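Local atomic coordinates of possible atls1-like light-inducible protein (Prochlorococcus marinus, PDB entry 2XCZ), a protein that belongs to the macrophage migration inhibitory factor family, whose members are compact alpha/beta subunits that assemble into trimers. Residues A[19-24]-A[38-42]; A[26-31]-A[75-79]. All blocks are in the same frame, centred on the assembly; numbering follows the deposited sequence.

Contacts 1 and 2 lie on one helix, 16-31, and illustrate how a helix in a two-layer alpha/beta subunit serves two neighbours at once. In contact 1 its residues 19-24 pack on 38-42, the start of strand 39-43, which is outermost in the sheet of its own chain; in contact 2 residues 26-31 meet 75-79 of the second long helix, 72-88. The centres are about 11 Å apart, and Val38 touches Ala28 where the two meet. Along the chain the segments alternate, 19-24, 26-31, 38-42, then 75-79. Through the two contacts together, helix 16-31 is packed against both the sheet and helix 72-88, in the core of one MIF-type subunit.

Contact 1 of 2, residues A[19-24]-A[38-42]; sequences LLQELS and VMTSL
Leu20 reaches from helix 16-31 onto the strand that follows it, and its side chain carries much of the contact. Its CB lies 3.4 Å from Thr40 OG1, and CG continues past the same oxygen. Beyond the fork, CD1 also passes that hydroxyl and comes within 3.9 Å of the backbone N of Leu42, whereas CD2 lies 3.5 Å from Thr40 OG1 and also meets Leu42 CB and the carbonyl oxygen of Ser41. Leu20 and Thr40 thus lie alongside each other, pointing opposite ways. The threonine hydroxyl sits between its own backbone N and carbonyl carbon (chi1 79°), which turns the methyl CG2 towards Ser24, 3.9 Å from its CB. Despite its apolar surroundings OG1 is satisfied, by Thr49 OG1 of the second subunit.

At one end, Leu19 CD1 touches Leu42 CD2 at 4.1 Å, the two side chains roughly perpendicular. The other end is more polar. Ser24 OG rests 3.6 Å from Val38 CG1, is hydrogen-bonded to Glu35 OE1, and accepts a hydrogen bond of 2.6 Å from a water. That water also donates to Val38 O, so it bridges the helix and the residue just before the strand, where their side chains do not bond directly.

Helix and strand run roughly antiparallel, their short axes at 145°. Strand 39-43 pairs with strand 3-8 and, through an antiparallel ladder, with a strand of the second subunit. The packing is that of a beta-alpha-beta crossover, strand 3-8, helix 16-31 and strand 39-43, within the MIF fold.

Contact 2 of 2, residues A[26-31]-A[75-79]; sequences KLAELL and EVSEL
Leu30 and Leu79 meet through their CD2 methyls, 3.9 Å apart, midway between two helices that run nearly antiparallel (161°). The dense part of the contact gathers round Leu30 and Val76. With CG anti to its backbone N (chi1 178°), Leu30 extends towards the other helix and lays CD2 against the main chain, 3.7 Å from Val76 CA. The same methyl reaches Val76 CG2 at 3.7 Å. Val76 divides its branches between neighbours about one helical turn apart: CG1 faces Leu27 CD1 at 4.0 Å, while CG2, besides touching Leu30, also meets Leu31 CD2 at 3.8 Å. Val76 also touches Phe99 of strand 95-101, which places the seam over the sheet.

The solvent side is held by fewer atoms. Lys26, which is exposed, offers only its aliphatic part, CB lying 3.8 Å from Leu79 CD1, and its extended chain then leads the ammonium away to a salt bridge with Glu22 on its own helix. At the other end, the partly exposed Glu75 places OE1 beside Leu30 CD1 at 3.6 Å, a van der Waals contact, while OE2 is hydrogen-bonded to Ser71 OG.

The polar ends of Lys26 and Glu75 thus pair with Glu22 and Ser71, close by in sequence, and what joins the helices is hydrocarbon: the pairing rests on the fit of branched aliphatic side chains, with polar ends kept to its margins.

Contact 1 of 2, residues A[19-24]-A[38-42]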
ATOM      1  N   LEU A  19     -12.965  13.563   9.665  1.00 16.12           N
ATOM      2  CA  LEU A  19     -12.023  13.905   8.601  1.00 15.13           C
ATOM      3  C   LEU A  19     -12.219  12.992   7.379  1.00 13.81           C
ATOM      4  O   LEU A  19     -12.307  13.476   6.241  1.00 13.59           O
ATOM      5  CB  LEU A  19     -10.596  13.775   9.146  1.00 15.47           C
ATOM      6  CG  LEU A  19      -9.326  14.116   8.376  1.00 16.48           C
ATOM      7  CD1 LEU A  19      -8.172  14.178   9.363  1.00 16.99           C
ATOM      8  CD2 LEU A  19      -9.032  13.095   7.290  1.00 15.74           C
ATOM      9  N   LEU A  20     -12.280  11.680   7.619  1.00 13.62           N
ATOM     10  CA  LEU A  20     -12.450  10.699   6.542  1.00 12.62           C
ATOM     11  C   LEU A  20     -13.838  10.780   5.910  1.00 13.16           C
ATOM     12  O   LEU A  20     -13.979  10.673   4.689  1.00 12.45           O
ATOM     13  CB  LEU A  20     -12.186   9.282   7.059  1.00 12.32           C
ATOM     14  CG  LEU A  20     -10.718   8.956   7.388  1.00 11.39           C
ATOM     15  CD1 LEU A  20     -10.607   7.565   8.009  1.00 11.47           C
ATOM     16  CD2 LEU A  20      -9.791   9.073   6.165  1.00 12.96           C
ATOM     17  N   GLN A  21     -14.866  10.987   6.733  1.00 13.35           N
ATOM     18  CA  GLN A  21     -16.219  11.119   6.204  1.00 14.64           C
ATOM     19  C   GLN A  21     -16.354  12.335   5.287  1.00 14.63           C
ATOM     20  O   GLN A  21     -16.985  12.273   4.233  1.00 14.64           O
ATOM     21  CB  GLN A  21     -17.228  11.200   7.356  1.00 15.14           C
ATOM     22  CG  GLN A  21     -17.460   9.874   8.060  1.00 17.33           C
ATOM     23  CD  GLN A  21     -18.195  10.045   9.381  1.00 21.12           C
ATOM     24  OE1 GLN A  21     -17.747  10.774  10.272  1.00 23.41           O
ATOM     25  NE2 GLN A  21     -19.315   9.355   9.523  1.00 24.34           N
ATOM     26  N   GLU A  22     -15.746  13.443   5.689  1.00 15.42           N
ATOM     27  CA  GLU A  22     -15.757  14.638   4.864  1.00 16.22           C
ATOM     28  C   GLU A  22     -14.988  14.404   3.563  1.00 15.40           C
ATOM     29  O   GLU A  22     -15.470  14.740   2.488  1.00 15.09           O
ATOM     30  CB  GLU A  22     -15.188  15.818   5.630  1.00 17.24           C
ATOM     31  CG  GLU A  22     -15.321  17.141   4.892  1.00 21.69           C
ATOM     32  CD  GLU A  22     -14.566  18.267   5.569  1.00 25.61           C
ATOM     33  OE1 GLU A  22     -14.167  19.217   4.865  1.00 30.52           O
ATOM     34  OE2 GLU A  22     -14.357  18.202   6.796  1.00 27.75           O
ATOM     35  N   LEU A  23     -13.795  13.824   3.668  1.00 14.38           N
ATOM     36  CA  LEU A  23     -13.033  13.431   2.484  1.00 13.66           C
ATOM     37  C   LEU A  23     -13.811  12.486   1.538  1.00 13.05           C
ATOM     38  O   LEU A  23     -13.734  12.616   0.306  1.00 12.83           O
ATOM     39  CB  LEU A  23     -11.695  12.817   2.915  1.00 13.75           C
ATOM     40  CG  LEU A  23     -10.748  12.375   1.800  1.00 14.31           C
ATOM     41  CD1 LEU A  23     -10.442  13.519   0.844  1.00 14.64           C
ATOM     42  CD2 LEU A  23      -9.474  11.788   2.395  1.00 15.02           C
ATOM     43  N   SER A  24     -14.546  11.543   2.127  1.00 12.33           N
ATOM     44  CA  SER A  24     -15.331  10.558   1.396  1.00 13.06           C
ATOM     45  C   SER A  24     -16.410  11.205   0.514  1.00 13.75           C
ATOM     46  O   SER A  24     -16.521  10.890  -0.675  1.00 13.55           O
ATOM     47  CB  SER A  24     -15.964   9.566   2.380  1.00 12.99           C
ATOM     48  OG  SER A  24     -16.792   8.637   1.711  1.00 12.39           O
ATOM     49  N   VAL A  38     -17.180   4.557  -2.113  1.00 11.99           N
ATOM     50  CA  VAL A  38     -15.917   5.173  -1.685  1.00 10.59           C
ATOM     51  C   VAL A  38     -15.398   4.543  -0.399  1.00  9.92           C
ATOM     52  O   VAL A  38     -16.105   4.484   0.616  1.00  9.30           O
ATOM     53  CB  VAL A  38     -16.062   6.711  -1.466  1.00 10.59           C
ATOM     54  CG1 VAL A  38     -14.761   7.322  -0.932  1.00 11.10           C
ATOM     55  CG2 VAL A  38     -16.481   7.402  -2.743  1.00 11.02           C
ATOM     56  N   MET A  39     -14.136   4.109  -0.443  1.00  8.86           N
ATOM     57  CA  MET A  39     -13.456   3.566   0.733  1.00  8.76           C
ATOM     58  C   MET A  39     -12.297   4.466   1.105  1.00  9.03           C
ATOM     59  O   MET A  39     -11.538   4.901   0.236  1.00  9.32           O
ATOM     60  CB  MET A  39     -12.939   2.155   0.442  1.00  8.45           C
ATOM     61  CG  MET A  39     -12.289   1.462   1.648  1.00 10.40           C
ATOM     62  SD  MET A  39     -11.878  -0.271   1.354  1.00  9.86           S
ATOM     63  CE  MET A  39     -13.505  -1.010   1.432  1.00  9.41           C
ATOM     64  N   THR A  40     -12.139   4.733   2.400  1.00  9.34           N
ATOM     65  CA  THR A  40     -11.062   5.618   2.862  1.00  8.66           C
ATOM     66  C   THR A  40     -10.338   5.011   4.058  1.00  8.61           C
ATOM     67  O   THR A  40     -10.892   4.173   4.771  1.00  8.07           O
ATOM     68  CB  THR A  40     -11.565   7.048   3.283  1.00  9.07           C
ATOM     69  OG1 THR A  40     -12.154   6.994   4.589  1.00  9.33           O
ATOM     70  CG2 THR A  40     -12.586   7.629   2.289  1.00  9.07           C
ATOM     71  N   SER A  41      -9.100   5.434   4.265  1.00  8.57           N
ATOM     72  CA  SER A  41      -8.384   5.098   5.502  1.00  9.63           C
ATOM     73  C   SER A  41      -7.375   6.165   5.895  1.00 10.20           C
ATOM     74  O   SER A  41      -6.897   6.937   5.054  1.00 10.28           O
ATOM     75  CB  SER A  41      -7.680   3.742   5.379  1.00  9.88           C
ATOM     76  OG  SER A  41      -6.592   3.792   4.490  1.00  9.81           O
ATOM     77  N   LEU A  42      -7.056   6.193   7.192  1.00 10.36           N
ATOM     78  CA  LEU A  42      -6.037   7.090   7.733  1.00 11.10           C
ATOM     79  C   LEU A  42      -5.183   6.362   8.761  1.00 11.71           C
ATOM     80  O   LEU A  42      -5.662   5.987   9.849  1.00 12.23           O
ATOM     81  CB  LEU A  42      -6.690   8.318   8.388  1.00 10.86           C
ATOM     82  CG  LEU A  42      -5.743   9.319   9.073  1.00 10.36           C
ATOM     83  CD1 LEU A  42      -4.721   9.907   8.094  1.00 11.75           C
ATOM     84  CD2 LEU A  42      -6.545  10.418   9.779  1.00 12.04           C
TER
HETATM   85  O   HOH W   1     -16.468   6.213   2.670  1.00 12.41           O

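Contact 2 of 2, residues A[26-31]-A[75-79]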
ATOM      1  N   LYS A  26     -16.639  14.459  -0.423  1.00 15.08           N
ATOM      2  CA  LYS A  26     -15.959  15.331  -1.385  1.00 14.84           C
ATOM      3  C   LYS A  26     -15.392  14.557  -2.565  1.00 14.87           C
ATOM      4  O   LYS A  26     -15.558  14.965  -3.725  1.00 14.40           O
ATOM      5  CB  LYS A  26     -14.868  16.156  -0.697  1.00 15.50           C
ATOM      6  CG  LYS A  26     -15.471  17.140   0.313  1.00 17.76           C
ATOM      7  CD  LYS A  26     -14.470  18.125   0.868  1.00 21.03           C
ATOM      8  CE  LYS A  26     -15.223  19.310   1.462  1.00 23.33           C
ATOM      9  NZ  LYS A  26     -14.298  20.291   2.077  1.00 25.81           N
ATOM     10  N   LEU A  27     -14.737  13.434  -2.268  1.00 13.49           N
ATOM     11  CA  LEU A  27     -14.193  12.587  -3.324  1.00 13.69           C
ATOM     12  C   LEU A  27     -15.277  11.955  -4.201  1.00 13.46           C
ATOM     13  O   LEU A  27     -15.125  11.876  -5.423  1.00 13.90           O
ATOM     14  CB  LEU A  27     -13.206  11.541  -2.771  1.00 13.32           C
ATOM     15  CG  LEU A  27     -12.416  10.767  -3.842  1.00 13.58           C
ATOM     16  CD1 LEU A  27     -11.450  11.686  -4.610  1.00 11.68           C
ATOM     17  CD2 LEU A  27     -11.650   9.596  -3.227  1.00 13.89           C
ATOM     18  N   ALA A  28     -16.377  11.518  -3.593  1.00 14.28           N
ATOM     19  CA  ALA A  28     -17.493  10.972  -4.384  1.00 14.82           C
ATOM     20  C   ALA A  28     -17.988  12.005  -5.409  1.00 15.06           C
ATOM     21  O   ALA A  28     -18.169  11.693  -6.590  1.00 15.21           O
ATOM     22  CB  ALA A  28     -18.629  10.531  -3.482  1.00 14.52           C
ATOM     23  N   GLU A  29     -18.192  13.232  -4.943  1.00 15.90           N
ATOM     24  CA  GLU A  29     -18.734  14.276  -5.787  1.00 17.31           C
ATOM     25  C   GLU A  29     -17.772  14.609  -6.916  1.00 16.79           C
ATOM     26  O   GLU A  29     -18.184  14.702  -8.075  1.00 17.56           O
ATOM     27  CB  GLU A  29     -19.058  15.526  -4.977  1.00 17.73           C
ATOM     28  CG  GLU A  29     -19.989  16.468  -5.734  1.00 22.54           C
ATOM     29  CD  GLU A  29     -19.578  17.924  -5.652  1.00 27.05           C
ATOM     30  OE1 GLU A  29     -18.591  18.245  -4.939  1.00 29.09           O
ATOM     31  OE2 GLU A  29     -20.249  18.749  -6.313  1.00 27.88           O
ATOM     32  N   LEU A  30     -16.489  14.766  -6.590  1.00 16.42           N
ATOM     33  CA  LEU A  30     -15.494  15.106  -7.602  1.00 15.83           C
ATOM     34  C   LEU A  30     -15.355  14.030  -8.679  1.00 16.11           C
ATOM     35  O   LEU A  30     -15.261  14.345  -9.878  1.00 16.26           O
ATOM     36  CB  LEU A  30     -14.132  15.420  -6.963  1.00 15.61           C
ATOM     37  CG  LEU A  30     -12.965  15.762  -7.907  1.00 16.16           C
ATOM     38  CD1 LEU A  30     -13.324  16.916  -8.863  1.00 16.80           C
ATOM     39  CD2 LEU A  30     -11.695  16.089  -7.120  1.00 15.53           C
ATOM     40  N   LEU A  31     -15.334  12.764  -8.258  1.00 15.77           N
ATOM     41  CA  LEU A  31     -15.185  11.649  -9.198  1.00 15.67           C
ATOM     42  C   LEU A  31     -16.484  11.238  -9.897  1.00 16.18           C
ATOM     43  O   LEU A  31     -16.469  10.407 -10.810  1.00 16.24           O
ATOM     44  CB  LEU A  31     -14.555  10.443  -8.502  1.00 15.17           C
ATOM     45  CG  LEU A  31     -13.131  10.649  -7.983  1.00 14.38           C
ATOM     46  CD1 LEU A  31     -12.647   9.335  -7.384  1.00 14.13           C
ATOM     47  CD2 LEU A  31     -12.197  11.114  -9.094  1.00 15.89           C
ATOM     48  N   GLU A  75      -7.113  17.813 -10.102  1.00 14.67           N
ATOM     49  CA  GLU A  75      -8.211  18.241  -9.257  1.00 14.77           C
ATOM     50  C   GLU A  75      -8.307  17.424  -7.977  1.00 13.67           C
ATOM     51  O   GLU A  75      -8.601  17.973  -6.915  1.00 13.67           O
ATOM     52  CB  GLU A  75      -9.540  18.167 -10.026  1.00 15.05           C
ATOM     53  CG  GLU A  75      -9.614  19.161 -11.180  1.00 19.04           C
ATOM     54  CD  GLU A  75     -10.750  18.876 -12.146  1.00 24.21           C
ATOM     55  OE1 GLU A  75     -11.603  18.015 -11.845  1.00 27.66           O
ATOM     56  OE2 GLU A  75     -10.792  19.520 -13.217  1.00 28.05           O
ATOM     57  N   VAL A  76      -8.073  16.116  -8.081  1.00 13.15           N
ATOM     58  CA  VAL A  76      -8.082  15.259  -6.891  1.00 12.73           C
ATOM     59  C   VAL A  76      -6.916  15.648  -5.975  1.00 12.38           C
ATOM     60  O   VAL A  76      -7.073  15.769  -4.756  1.00 12.70           O
ATOM     61  CB  VAL A  76      -8.045  13.743  -7.237  1.00 12.49           C
ATOM     62  CG1 VAL A  76      -7.871  12.902  -5.974  1.00 12.41           C
ATOM     63  CG2 VAL A  76      -9.327  13.315  -7.983  1.00 12.19           C
ATOM     64  N   SER A  77      -5.756  15.902  -6.564  1.00 12.25           N
ATOM     65  CA  SER A  77      -4.607  16.301  -5.763  1.00 12.23           C
ATOM     66  C   SER A  77      -4.885  17.622  -5.032  1.00 12.56           C
ATOM     67  O   SER A  77      -4.560  17.767  -3.859  1.00 12.05           O
ATOM     68  CB  SER A  77      -3.354  16.404  -6.629  1.00 12.49           C
ATOM     69  OG  SER A  77      -2.255  16.809  -5.843  1.00 13.52           O
ATOM     70  N   GLU A  78      -5.511  18.569  -5.720  1.00 12.59           N
ATOM     71  CA  GLU A  78      -5.846  19.832  -5.073  1.00 13.93           C
ATOM     72  C   GLU A  78      -6.780  19.594  -3.877  1.00 13.65           C
ATOM     73  O   GLU A  78      -6.529  20.103  -2.777  1.00 13.04           O
ATOM     74  CB  GLU A  78      -6.439  20.823  -6.081  1.00 15.10           C
ATOM     75  CG  GLU A  78      -6.741  22.210  -5.510  1.00 19.69           C
ATOM     76  CD  GLU A  78      -7.502  23.096  -6.488  1.00 26.73           C
ATOM     77  OE1 GLU A  78      -8.090  22.570  -7.467  1.00 30.67           O
ATOM     78  OE2 GLU A  78      -7.517  24.328  -6.273  1.00 30.29           O
ATOM     79  N   LEU A  79      -7.828  18.801  -4.087  1.00 13.38           N
ATOM     80  CA  LEU A  79      -8.762  18.443  -3.020  1.00 13.25           C
ATOM     81  C   LEU A  79      -8.061  17.772  -1.843  1.00 12.83           C
ATOM     82  O   LEU A  79      -8.210  18.194  -0.680  1.00 12.62           O
ATOM     83  CB  LEU A  79      -9.876  17.523  -3.555  1.00 13.92           C
ATOM     84  CG  LEU A  79     -10.717  16.764  -2.512  1.00 15.30           C
ATOM     85  CD1 LEU A  79     -11.588  17.700  -1.657  1.00 17.68           C
ATOM     86  CD2 LEU A  79     -11.558  15.686  -3.206  1.00 17.18           C
TER